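PDB 3ZTV: NAD nucleotidase, which degrades NAD to adenosine and nicotinamide riboside in the periplasm, acting as a zinc-dependent NAD pyrophosphatase and 5'-nucleotidase. Local coordinates for residues L239-F251 with F260-L274. Residues are numbered along the deposited sequence; the frame is centred on the assembly and turned at random.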
loop_
_atom_site.group_PDB
_atom_site.type_symbol
_atom_site.label_atom_id
_atom_site.label_comp_id
_atom_site.label_asym_id
_atom_site.label_seq_id
_atom_site.Cartn_x
_atom_site.Cartn_y
_atom_site.Cartn_z
ATOM N N LEU A 239 -13.657 -26.131 30.303
ATOM C CA LEU A 239 -13.930 -27.322 29.506
ATOM C C LEU A 239 -12.732 -27.707 28.646
ATOM O O LEU A 239 -12.793 -28.664 27.866
ATOM C CB LEU A 239 -15.144 -27.087 28.611
ATOM C CG LEU A 239 -16.497 -26.880 29.280
ATOM C CD1 LEU A 239 -17.552 -26.536 28.241
ATOM C CD2 LEU A 239 -16.888 -28.131 30.064
ATOM N N LYS A 240 -11.642 -26.960 28.788
ATOM C CA LYS A 240 -10.426 -27.212 28.022
ATOM C C LYS A 240 -10.648 -27.101 26.507
ATOM O O LYS A 240 -9.989 -27.771 25.703
ATOM C CB LYS A 240 -9.788 -28.544 28.430
ATOM C CG LYS A 240 -9.388 -28.564 29.901
ATOM C CD LYS A 240 -8.421 -29.695 30.224
ATOM C CE LYS A 240 -8.107 -29.725 31.715
ATOM N NZ LYS A 240 -7.115 -30.780 32.065
ATOM N N LEU A 241 -11.587 -26.239 26.130
ATOM C CA LEU A 241 -11.714 -25.805 24.744
ATOM C C LEU A 241 -10.508 -24.934 24.375
ATOM O O LEU A 241 -9.866 -24.358 25.253
ATOM C CB LEU A 241 -13.031 -25.052 24.551
ATOM C CG LEU A 241 -14.270 -25.953 24.609
ATOM C CD1 LEU A 241 -15.530 -25.146 24.891
ATOM C CD2 LEU A 241 -14.419 -26.798 23.342
ATOM N N PRO A 242 -10.190 -24.840 23.075
ATOM C CA PRO A 242 -8.959 -24.155 22.655
ATOM C C PRO A 242 -9.103 -22.627 22.591
ATOM O O PRO A 242 -8.978 -21.984 21.531
ATOM C CB PRO A 242 -8.684 -24.761 21.278
ATOM C CG PRO A 242 -10.035 -25.102 20.759
ATOM C CD PRO A 242 -10.830 -25.561 21.961
ATOM N N VAL A 243 -9.345 -22.038 23.755
ATOM C CA VAL A 243 -9.548 -20.599 23.856
ATOM C C VAL A 243 -8.242 -19.852 23.616
ATOM O O VAL A 243 -7.241 -20.101 24.293
ATOM C CB VAL A 243 -10.115 -20.221 25.229
ATOM C CG1 VAL A 243 -10.238 -18.708 25.342
ATOM C CG2 VAL A 243 -11.462 -20.891 25.445
ATOM N N ILE A 244 -8.253 -18.933 22.653
ATOM C CA ILE A 244 -7.055 -18.184 22.294
ATOM C C ILE A 244 -7.033 -16.804 22.955
ATOM O O ILE A 244 -6.007 -16.372 23.474
ATOM C CB ILE A 244 -6.927 -18.026 20.762
ATOM C CG1 ILE A 244 -6.987 -19.391 20.072
ATOM C CG2 ILE A 244 -5.630 -17.303 20.393
ATOM C CD1 ILE A 244 -5.935 -20.385 20.549
ATOM N N TYR A 245 -8.175 -16.125 22.929
ATOM C CA TYR A 245 -8.321 -14.778 23.464
ATOM C C TYR A 245 -9.640 -14.675 24.206
ATOM O O TYR A 245 -10.539 -15.487 23.987
ATOM C CB TYR A 245 -8.361 -13.772 22.318
ATOM C CG TYR A 245 -7.076 -13.608 21.547
ATOM C CD1 TYR A 245 -5.905 -13.228 22.187
ATOM C CD2 TYR A 245 -7.046 -13.773 20.168
ATOM C CE1 TYR A 245 -4.731 -13.051 21.483
ATOM C CE2 TYR A 245 -5.873 -13.594 19.449
ATOM C CZ TYR A 245 -4.722 -13.236 20.107
ATOM O OH TYR A 245 -3.556 -13.056 19.387
ATOM N N GLU A 246 -9.771 -13.652 25.050
ATOM C CA GLU A 246 -11.052 -13.320 25.664
ATOM C C GLU A 246 -12.031 -12.740 24.638
ATOM O O GLU A 246 -11.638 -11.988 23.737
ATOM C CB GLU A 246 -10.835 -12.332 26.818
ATOM C CG GLU A 246 -12.042 -12.112 27.715
ATOM C CD GLU A 246 -12.319 -13.273 28.652
ATOM O OE1 GLU A 246 -11.406 -14.091 28.906
ATOM O OE2 GLU A 246 -13.459 -13.359 29.142
ATOM N N TYR A 247 -13.303 -13.089 24.780
ATOM C CA TYR A 247 -14.355 -12.556 23.928
ATOM C C TYR A 247 -14.939 -11.282 24.554
ATOM O O TYR A 247 -15.560 -11.359 25.609
ATOM C CB TYR A 247 -15.474 -13.608 23.762
ATOM C CG TYR A 247 -16.530 -13.176 22.774
ATOM C CD1 TYR A 247 -17.611 -12.404 23.183
ATOM C CD2 TYR A 247 -16.430 -13.505 21.423
ATOM C CE1 TYR A 247 -18.557 -11.955 22.281
ATOM C CE2 TYR A 247 -17.377 -13.081 20.517
ATOM C CZ TYR A 247 -18.432 -12.288 20.947
ATOM O OH TYR A 247 -19.385 -11.834 20.066
ATOM N N PRO A 248 -14.723 -10.098 23.948
ATOM C CA PRO A 248 -13.871 -9.707 22.826
ATOM C C PRO A 248 -12.535 -9.183 23.343
ATOM O O PRO A 248 -12.372 -9.001 24.551
ATOM C CB PRO A 248 -14.655 -8.537 22.227
ATOM C CG PRO A 248 -15.149 -7.815 23.465
ATOM C CD PRO A 248 -15.512 -8.939 24.429
ATOM N N LEU A 249 -11.594 -8.941 22.437
ATOM C CA LEU A 249 -10.406 -8.146 22.720
ATOM C C LEU A 249 -10.730 -6.658 22.621
ATOM O O LEU A 249 -11.649 -6.260 21.901
ATOM C CB LEU A 249 -9.293 -8.478 21.725
ATOM C CG LEU A 249 -8.663 -9.862 21.877
ATOM C CD1 LEU A 249 -7.684 -10.103 20.734
ATOM C CD2 LEU A 249 -7.979 -9.980 23.237
ATOM N N GLU A 250 -9.974 -5.849 23.357
ATOM C CA GLU A 250 -10.149 -4.395 23.354
ATOM C C GLU A 250 -8.810 -3.688 23.193
ATOM O O GLU A 250 -7.840 -4.040 23.855
ATOM C CB GLU A 250 -10.812 -3.916 24.656
ATOM C CG GLU A 250 -11.022 -2.407 24.703
ATOM C CD GLU A 250 -11.632 -1.903 26.005
ATOM O OE1 GLU A 250 -12.164 -2.707 26.801
ATOM O OE2 GLU A 250 -11.582 -0.674 26.219
ATOM N N PHE A 251 -8.779 -2.685 22.319
ATOM C CA PHE A 251 -7.601 -1.864 22.069
ATOM C C PHE A 251 -7.972 -0.391 22.111
ATOM O O PHE A 251 -9.148 -0.049 22.214
ATOM C CB PHE A 251 -6.994 -2.229 20.704
ATOM C CG PHE A 251 -6.614 -3.673 20.601
ATOM C CD1 PHE A 251 -5.381 -4.103 21.055
ATOM C CD2 PHE A 251 -7.509 -4.613 20.099
ATOM C CE1 PHE A 251 -5.036 -5.443 21.004
ATOM C CE2 PHE A 251 -7.170 -5.957 20.053
ATOM C CZ PHE A 251 -5.932 -6.372 20.502
ATOM N N PHE A 260 -13.078 -2.835 19.541
ATOM C CA PHE A 260 -13.302 -4.220 19.966
ATOM C C PHE A 260 -13.125 -5.169 18.785
ATOM O O PHE A 260 -13.541 -4.852 17.674
ATOM C CB PHE A 260 -14.688 -4.347 20.598
ATOM C CG PHE A 260 -14.844 -3.488 21.813
ATOM C CD1 PHE A 260 -14.379 -3.928 23.042
ATOM C CD2 PHE A 260 -15.380 -2.213 21.724
ATOM C CE1 PHE A 260 -14.476 -3.125 24.178
ATOM C CE2 PHE A 260 -15.484 -1.401 22.861
ATOM C CZ PHE A 260 -15.034 -1.861 24.081
ATOM N N VAL A 261 -12.473 -6.303 19.030
ATOM C CA VAL A 261 -12.169 -7.285 17.984
ATOM C C VAL A 261 -12.577 -8.669 18.474
ATOM O O VAL A 261 -12.251 -9.056 19.603
ATOM C CB VAL A 261 -10.648 -7.307 17.699
ATOM C CG1 VAL A 261 -10.294 -8.362 16.648
ATOM C CG2 VAL A 261 -10.144 -5.920 17.293
ATOM N N MET A 262 -13.278 -9.438 17.649
ATOM C CA MET A 262 -13.639 -10.791 18.064
ATOM C C MET A 262 -13.917 -11.707 16.878
ATOM O O MET A 262 -14.380 -11.255 15.833
ATOM C CB MET A 262 -14.833 -10.792 19.030
ATOM C CG MET A 262 -16.180 -10.487 18.411
ATOM S SD MET A 262 -16.411 -8.777 17.889
ATOM C CE MET A 262 -18.186 -8.800 17.620
ATOM N N GLU A 263 -13.632 -13.000 17.069
ATOM C CA GLU A 263 -13.910 -14.060 16.098
ATOM C C GLU A 263 -14.804 -15.101 16.780
ATOM O O GLU A 263 -14.963 -15.085 18.020
ATOM C CB GLU A 263 -12.598 -14.697 15.632
ATOM C CG GLU A 263 -12.706 -15.574 14.397
ATOM C CD GLU A 263 -11.363 -15.899 13.777
ATOM O OE1 GLU A 263 -10.331 -15.858 14.468
ATOM O OE2 GLU A 263 -11.329 -16.199 12.569
ATOM N N GLY A 264 -15.375 -16.002 15.976
ATOM C CA GLY A 264 -16.297 -17.023 16.456
ATOM C C GLY A 264 -15.857 -18.443 16.124
ATOM O O GLY A 264 -16.648 -19.267 15.643
ATOM N N TRP A 265 -14.593 -18.745 16.402
ATOM C CA TRP A 265 -14.053 -20.089 16.169
ATOM C C TRP A 265 -14.197 -20.451 14.683
ATOM O O TRP A 265 -13.781 -19.658 13.830
ATOM C CB TRP A 265 -14.712 -21.111 17.114
ATOM C CG TRP A 265 -13.850 -22.305 17.461
ATOM C CD1 TRP A 265 -12.558 -22.528 17.082
ATOM C CD2 TRP A 265 -14.227 -23.421 18.281
ATOM N NE1 TRP A 265 -12.111 -23.721 17.607
ATOM C CE2 TRP A 265 -13.115 -24.286 18.349
ATOM C CE3 TRP A 265 -15.395 -23.768 18.969
ATOM C CZ2 TRP A 265 -13.144 -25.488 19.067
ATOM C CZ3 TRP A 265 -15.423 -24.952 19.676
ATOM C CH2 TRP A 265 -14.308 -25.805 19.713
ATOM N N ALA A 266 -14.759 -21.614 14.352
ATOM C CA ALA A 266 -14.985 -22.005 12.961
ATOM C C ALA A 266 -15.937 -23.193 12.895
ATOM O O ALA A 266 -16.382 -23.706 13.927
ATOM C CB ALA A 266 -13.657 -22.345 12.277
ATOM N N TYR A 267 -16.241 -23.617 11.667
ATOM C CA TYR A 267 -16.937 -24.887 11.389
ATOM C C TYR A 267 -18.305 -24.990 12.074
ATOM O O TYR A 267 -18.658 -26.032 12.650
ATOM C CB TYR A 267 -16.056 -26.103 11.729
ATOM C CG TYR A 267 -14.737 -26.188 10.980
ATOM C CD1 TYR A 267 -14.487 -25.414 9.851
ATOM C CD2 TYR A 267 -13.744 -27.062 11.400
ATOM C CE1 TYR A 267 -13.270 -25.497 9.171
ATOM C CE2 TYR A 267 -12.537 -27.164 10.722
ATOM C CZ TYR A 267 -12.307 -26.374 9.607
ATOM O OH TYR A 267 -11.106 -26.453 8.927
ATOM N N SER A 268 -19.070 -23.904 11.983
ATOM C CA SER A 268 -20.426 -23.774 12.531
ATOM C C SER A 268 -20.554 -24.066 14.032
ATOM O O SER A 268 -21.633 -24.414 14.493
ATOM C CB SER A 268 -21.481 -24.531 11.686
ATOM O OG SER A 268 -21.227 -25.921 11.588
ATOM N N ALA A 269 -19.484 -23.852 14.800
ATOM C CA ALA A 269 -19.480 -24.259 16.213
ATOM C C ALA A 269 -19.987 -23.204 17.187
ATOM O O ALA A 269 -20.427 -23.564 18.286
ATOM C CB ALA A 269 -18.085 -24.699 16.632
ATOM N N VAL A 270 -19.933 -21.930 16.788
ATOM C CA VAL A 270 -20.166 -20.823 17.722
ATOM C C VAL A 270 -21.019 -19.740 17.102
ATOM O O VAL A 270 -20.838 -19.392 15.926
ATOM C CB VAL A 270 -18.811 -20.190 18.185
ATOM C CG1 VAL A 270 -19.003 -18.793 18.816
ATOM C CG2 VAL A 270 -18.104 -21.121 19.156
ATOM N N VAL A 271 -21.942 -19.205 17.896
ATOM C CA VAL A 271 -22.578 -17.933 17.585
ATOM C C VAL A 271 -22.050 -16.906 18.583
ATOM O O VAL A 271 -22.257 -17.056 19.793
ATOM C CB VAL A 271 -24.115 -18.027 17.652
ATOM C CG1 VAL A 271 -24.745 -16.629 17.645
ATOM C CG2 VAL A 271 -24.654 -18.869 16.496
ATOM N N GLY A 272 -21.348 -15.889 18.083
ATOM C CA GLY A 272 -20.883 -14.811 18.942
ATOM C C GLY A 272 -21.998 -13.806 19.174
ATOM O O GLY A 272 -22.783 -13.514 18.279
ATOM N N ASP A 273 -22.039 -13.260 20.383
ATOM C CA ASP A 273 -23.147 -12.427 20.867
ATOM C C ASP A 273 -22.528 -11.261 21.653
ATOM O O ASP A 273 -22.047 -11.449 22.774
ATOM C CB ASP A 273 -23.993 -13.348 21.763
ATOM C CG ASP A 273 -25.121 -12.651 22.514
ATOM O OD1 ASP A 273 -25.299 -11.426 22.416
ATOM O OD2 ASP A 273 -25.840 -13.386 23.238
ATOM N N LEU A 274 -22.470 -10.081 21.029
ATOM C CA LEU A 274 -21.841 -8.893 21.611
ATOM C C LEU A 274 -22.833 -7.739 21.628
ATOM O O LEU A 274 -23.228 -7.237 20.579
ATOM C CB LEU A 274 -20.562 -8.494 20.843
ATOM C CG LEU A 274 -19.690 -7.435 21.532
ATOM C CD1 LEU A 274 -18.970 -8.080 22.701
ATOM C CD2 LEU A 274 -18.687 -6.802 20.570
#
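L249 and V261 form a hydrogen-bonded pair of an antiparallel beta hairpin at the edge of one of the two sheets of the calcineurin-like metallophosphoesterase domain; Y247 and P248 extend the contact to strand 270-278 of the other sheet. Two bonds close the pair: L249 N to V261 O (2.9 Å) and V261 N to L249 O (3.0 Å). On the L249 and V261 face, F251 adds its ring to V261 CG2, and helix 206-215 covers L249 and F251. On the opposite face, E250 and F260 form the next, non-hydrogen-bonded pair, their side chains side by side: the extended methylene chain of E250 runs along the ring and reaches CE1, its carboxylate plane turned 49° from the ring, so an acid at the surface still lends aliphatic carbon to a buried phenylalanine. P248, after a cis peptide bond, packs its ring against F260 and L274 through CG and against M262 through CB. With CG anti to the backbone N (chi1 -174°), Y247 directs its ring between the two sheets; CE2 lies 3.5 Å from M262 CG, and CE1 touches L274 CD1. Its OH comes up against the G272-D273 peptide, 3.0 Å from D273 N, but the angle is too poor for a hydrogen bond; G272, lacking a side chain, leaves room for the phenol. The P242 ring crosses the W265 indole at about a right angle, and L241 CD2 meets CH2. Across the segments, then, hydrogen bonding is confined to the hairpin backbone, while Y247 and P248 meet strand 270-278 through van der Waals contact.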